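PDB 6AHI: cysteine synthase from Helicobacter pylori, which is a homodimeric pyridoxal 5'-phosphate enzyme that uses O-acetyl-L-serine to make cystathionine, and L-cysteine from hydrogen sulfide. Local coordinates for residues A[201-213]-A[219-231]. Sequence-based numbering, arbitrary orientation.
Sequences LIGVEPEGSILNG and HEIEGIGVEFIPP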
loop_
_atom_site.group_PDB
_atom_site.type_symbol
_atom_site.label_atom_id
_atom_site.label_comp_id
_atom_site.label_asym_id
_atom_site.label_seq_id
_atom_site.Cartn_x
_atom_site.Cartn_y
_atom_site.Cartn_z
ATOM N N LEU A 201 9.546 25.744 11.814
ATOM C CA LEU A 201 8.506 25.314 10.892
ATOM C C LEU A 201 8.886 25.728 9.463
ATOM O O LEU A 201 9.026 26.931 9.200
ATOM C CB LEU A 201 7.189 26.002 11.256
ATOM C CG LEU A 201 6.630 25.733 12.650
ATOM C CD1 LEU A 201 5.319 26.476 12.823
ATOM C CD2 LEU A 201 6.420 24.243 12.871
ATOM N N ILE A 202 9.013 24.734 8.573
ATOM C CA ILE A 202 9.360 24.929 7.173
ATOM C C ILE A 202 8.296 24.272 6.296
ATOM O O ILE A 202 8.101 23.066 6.371
ATOM C CB ILE A 202 10.739 24.348 6.825
ATOM C CG1 ILE A 202 11.839 24.844 7.775
ATOM C CG2 ILE A 202 11.039 24.590 5.345
ATOM C CD1 ILE A 202 12.316 26.236 7.498
ATOM N N GLY A 203 7.639 25.075 5.453
ATOM C CA GLY A 203 6.657 24.595 4.487
ATOM C C GLY A 203 7.341 24.319 3.163
ATOM O O GLY A 203 8.290 25.005 2.810
ATOM N N VAL A 204 6.891 23.293 2.440
ATOM C CA VAL A 204 7.591 22.863 1.248
ATOM C C VAL A 204 6.639 23.001 0.059
ATOM O O VAL A 204 5.507 22.600 0.157
ATOM C CB VAL A 204 8.092 21.424 1.409
ATOM C CG1 VAL A 204 8.861 20.946 0.193
ATOM C CG2 VAL A 204 8.913 21.272 2.681
ATOM N N GLU A 205 7.149 23.574 -1.037
ATOM C CA GLU A 205 6.389 23.803 -2.251
ATOM C C GLU A 205 7.282 23.447 -3.428
ATOM O O GLU A 205 8.507 23.536 -3.339
ATOM C CB GLU A 205 5.955 25.270 -2.353
ATOM C CG GLU A 205 7.140 26.238 -2.368
ATOM C CD GLU A 205 6.878 27.676 -2.802
ATOM O OE1 GLU A 205 5.696 28.011 -3.016
ATOM O OE2 GLU A 205 7.864 28.459 -2.903
ATOM N N PRO A 206 6.694 23.043 -4.563
ATOM C CA PRO A 206 7.449 22.855 -5.800
ATOM C C PRO A 206 7.675 24.194 -6.514
ATOM O O PRO A 206 6.969 25.150 -6.254
ATOM C CB PRO A 206 6.506 21.969 -6.627
ATOM C CG PRO A 206 5.135 22.466 -6.226
ATOM C CD PRO A 206 5.258 22.774 -4.741
ATOM N N GLU A 207 8.664 24.222 -7.411
ATOM C CA GLU A 207 8.854 25.339 -8.357
ATOM C C GLU A 207 7.512 25.586 -9.040
ATOM O O GLU A 207 6.780 24.635 -9.344
ATOM C CB GLU A 207 9.952 25.039 -9.382
ATOM C CG GLU A 207 9.650 23.817 -10.244
ATOM C CD GLU A 207 10.620 23.580 -11.395
ATOM O OE1 GLU A 207 11.129 24.599 -11.945
ATOM O OE2 GLU A 207 10.833 22.398 -11.773
ATOM N N GLY A 208 7.196 26.877 -9.234
ATOM C CA GLY A 208 5.949 27.311 -9.832
ATOM C C GLY A 208 4.838 27.526 -8.818
ATOM O O GLY A 208 3.715 27.875 -9.194
ATOM N N SER A 209 5.144 27.318 -7.531
ATOM C CA SER A 209 4.298 27.738 -6.413
ATOM C C SER A 209 4.783 29.127 -5.950
ATOM O O SER A 209 5.917 29.487 -6.224
ATOM C CB SER A 209 4.377 26.675 -5.321
ATOM O OG SER A 209 3.451 26.893 -4.275
ATOM N N ILE A 210 3.974 29.881 -5.200
ATOM C CA ILE A 210 4.249 31.348 -4.996
ATOM C C ILE A 210 4.770 31.712 -3.590
ATOM O O ILE A 210 5.036 32.872 -3.344
ATOM C CB ILE A 210 2.996 32.186 -5.348
ATOM C CG1 ILE A 210 1.749 31.732 -4.572
ATOM C CG2 ILE A 210 2.771 32.189 -6.850
ATOM C CD1 ILE A 210 1.821 31.970 -3.080
ATOM N N LEU A 211 4.945 30.750 -2.669
ATOM C CA LEU A 211 5.144 31.108 -1.235
ATOM C C LEU A 211 6.465 31.863 -1.023
ATOM O O LEU A 211 6.537 32.724 -0.143
ATOM C CB LEU A 211 5.054 29.851 -0.362
ATOM C CG LEU A 211 3.638 29.275 -0.191
ATOM C CD1 LEU A 211 3.655 27.906 0.473
ATOM C CD2 LEU A 211 2.750 30.219 0.592
ATOM N N ASN A 212 7.495 31.578 -1.833
ATOM C CA ASN A 212 8.777 32.331 -1.783
ATOM C C ASN A 212 8.808 33.471 -2.810
ATOM O O ASN A 212 9.888 33.956 -3.148
ATOM C CB ASN A 212 9.993 31.420 -1.973
ATOM C CG ASN A 212 10.476 30.862 -0.655
ATOM O OD1 ASN A 212 10.366 31.550 0.352
ATOM N ND2 ASN A 212 10.998 29.634 -0.654
ATOM N N GLY A 213 7.637 33.898 -3.309
ATOM C CA GLY A 213 7.553 35.101 -4.153
ATOM C C GLY A 213 7.783 34.807 -5.628
ATOM O O GLY A 213 7.649 35.682 -6.438
ATOM N N HIS A 219 3.971 22.339 -12.552
ATOM C CA HIS A 219 5.007 21.549 -11.912
ATOM C C HIS A 219 4.572 20.086 -11.992
ATOM O O HIS A 219 3.399 19.807 -11.836
ATOM C CB HIS A 219 5.226 22.025 -10.461
ATOM C CG HIS A 219 3.970 22.139 -9.653
ATOM N ND1 HIS A 219 3.385 21.049 -9.030
ATOM C CD2 HIS A 219 3.175 23.204 -9.382
ATOM C CE1 HIS A 219 2.276 21.434 -8.428
ATOM N NE2 HIS A 219 2.127 22.749 -8.626
ATOM N N GLU A 220 5.512 19.172 -12.249
ATOM C CA GLU A 220 5.184 17.736 -12.290
ATOM C C GLU A 220 4.978 17.179 -10.872
ATOM O O GLU A 220 4.231 16.212 -10.712
ATOM C CB GLU A 220 6.247 16.900 -13.010
ATOM C CG GLU A 220 5.712 15.512 -13.383
ATOM C CD GLU A 220 6.593 14.539 -14.163
ATOM O OE1 GLU A 220 7.769 14.315 -13.764
ATOM O OE2 GLU A 220 6.078 13.964 -15.156
ATOM N N ILE A 221 5.638 17.740 -9.847
ATOM C CA ILE A 221 5.381 17.241 -8.464
ATOM C C ILE A 221 3.873 17.337 -8.213
ATOM O O ILE A 221 3.279 18.360 -8.510
ATOM C CB ILE A 221 6.188 18.003 -7.393
ATOM C CG1 ILE A 221 7.687 17.725 -7.528
ATOM C CG2 ILE A 221 5.697 17.657 -5.983
ATOM C CD1 ILE A 221 8.590 18.727 -6.835
ATOM N N GLU A 222 3.297 16.273 -7.646
ATOM C CA GLU A 222 1.866 16.155 -7.443
ATOM C C GLU A 222 1.497 16.186 -5.959
ATOM O O GLU A 222 2.040 15.421 -5.149
ATOM C CB GLU A 222 1.387 14.824 -8.021
ATOM C CG GLU A 222 1.622 14.697 -9.513
ATOM C CD GLU A 222 0.518 14.035 -10.312
ATOM O OE1 GLU A 222 -0.618 13.937 -9.805
ATOM O OE2 GLU A 222 0.805 13.618 -11.442
ATOM N N GLY A 223 0.521 17.031 -5.620
ATOM C CA GLY A 223 -0.082 17.053 -4.303
ATOM C C GLY A 223 0.247 18.315 -3.524
ATOM O O GLY A 223 -0.504 18.690 -2.651
ATOM N N ILE A 224 1.362 18.974 -3.859
ATOM C CA ILE A 224 1.775 20.179 -3.172
ATOM C C ILE A 224 1.899 21.296 -4.209
ATOM O O ILE A 224 2.030 21.039 -5.381
ATOM C CB ILE A 224 3.093 19.991 -2.376
ATOM C CG1 ILE A 224 4.253 19.584 -3.285
ATOM C CG2 ILE A 224 2.909 19.005 -1.232
ATOM C CD1 ILE A 224 5.608 19.702 -2.642
ATOM N N GLY A 225 1.900 22.531 -3.724
ATOM C CA GLY A 225 1.952 23.716 -4.555
ATOM C C GLY A 225 0.707 24.538 -4.361
ATOM O O GLY A 225 -0.399 23.977 -4.250
ATOM N N VAL A 226 0.907 25.856 -4.280
ATOM C CA VAL A 226 -0.169 26.804 -4.160
ATOM C C VAL A 226 0.041 27.909 -5.202
ATOM O O VAL A 226 1.182 28.272 -5.578
ATOM C CB VAL A 226 -0.248 27.396 -2.739
ATOM C CG1 VAL A 226 -0.225 26.308 -1.686
ATOM C CG2 VAL A 226 0.856 28.392 -2.486
ATOM N N GLU A 227 -1.082 28.457 -5.641
ATOM C CA GLU A 227 -1.108 29.610 -6.555
ATOM C C GLU A 227 -1.471 30.900 -5.797
ATOM O O GLU A 227 -1.506 31.976 -6.413
ATOM C CB GLU A 227 -2.085 29.353 -7.702
ATOM C CG GLU A 227 -1.804 28.053 -8.438
ATOM C CD GLU A 227 -2.553 27.848 -9.748
ATOM O OE1 GLU A 227 -2.540 28.777 -10.590
ATOM O OE2 GLU A 227 -3.149 26.753 -9.928
ATOM N N PHE A 228 -1.721 30.785 -4.485
ATOM C CA PHE A 228 -2.088 31.851 -3.564
ATOM C C PHE A 228 -1.832 31.385 -2.122
ATOM O O PHE A 228 -1.637 30.189 -1.873
ATOM C CB PHE A 228 -3.568 32.243 -3.748
ATOM C CG PHE A 228 -4.551 31.095 -3.688
ATOM C CD1 PHE A 228 -4.816 30.446 -2.490
ATOM C CD2 PHE A 228 -5.239 30.695 -4.820
ATOM C CE1 PHE A 228 -5.734 29.411 -2.433
ATOM C CE2 PHE A 228 -6.147 29.646 -4.762
ATOM C CZ PHE A 228 -6.387 29.002 -3.571
ATOM N N ILE A 229 -1.877 32.327 -1.174
ATOM C CA ILE A 229 -1.641 32.042 0.272
ATOM C C ILE A 229 -2.814 31.226 0.816
ATOM O O ILE A 229 -3.960 31.637 0.694
ATOM C CB ILE A 229 -1.465 33.340 1.094
ATOM C CG1 ILE A 229 -0.340 34.246 0.582
ATOM C CG2 ILE A 229 -1.284 32.992 2.566
ATOM C CD1 ILE A 229 1.047 33.605 0.545
ATOM N N PRO A 230 -2.576 30.030 1.402
ATOM C CA PRO A 230 -3.600 29.317 2.175
ATOM C C PRO A 230 -4.127 30.146 3.338
ATOM O O PRO A 230 -3.373 30.896 3.956
ATOM C CB PRO A 230 -2.858 28.094 2.738
ATOM C CG PRO A 230 -1.747 27.889 1.747
ATOM C CD PRO A 230 -1.307 29.287 1.350
ATOM N N PRO A 231 -5.427 30.038 3.688
ATOM C CA PRO A 231 -5.987 30.794 4.810
ATOM C C PRO A 231 -5.692 30.190 6.200
ATOM O O PRO A 231 -6.279 30.608 7.187
ATOM C CB PRO A 231 -7.490 30.753 4.465
ATOM C CG PRO A 231 -7.683 29.386 3.862
ATOM C CD PRO A 231 -6.436 29.193 3.026
#
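Glu205 and Gly225 bring the two backbones closest, 5.0 Å between their CA atoms, where the end of strand 200-206 and the type II turn Pro206-Ser209 meet the irregular chain 219-231. Pro206 is wrapped by that chain: its CG sits over the middle of the His219 ring in a CH-pi contact, 3.5 Å from the centroid and 7° off the normal, CB faces Ile221 CD1, and CD packs on Ile224 CG1 and, at 3.4 Å, on Gly225 CA. The CG of His219 lies between its backbone N and carbonyl carbon, and the bond from His219 ND1 to Ile221 O (2.7 Å), nearly in the ring plane, restrains the ring's rotation. The turn's Glu207 O is buried beside His219 CB without a polar partner. At the last residue of that turn, Ser209 OG, anti to its own N (chi1 -172°), accepts an almost straight bond from Val226 N (2.7 Å, 176°); Ile210 N adds a weak one to Val226 O. Glu205 OE1 takes the N-H of Leu211 at 2.9 Å, and its OE2 is bound by Thr243, so this buried carboxylate ties the start of the type I turn Ile210-Gly213 to the strand end. Val226 CG2 fits against Leu211 CG (3.7 Å) and Ile210 CD1, each side chain crossing it at about a right angle, while Ile229 CD1 closes over Leu211 CD2 and Ile210 CD1. The contact thus folds the connection between parallel strands 200-206 and 240-244, in the larger, mixed-sheet domain of this fold type II enzyme, back onto the C-terminal end of the first. Ile224 reaches Ala270 of helix 266-281 and lies near Ser267, a probable cofactor-binding residue; Ile221 rests on Phe250 of helix 246-260, whose first residue, Asp246, receives the N-H groups of Glu220 and Ile221.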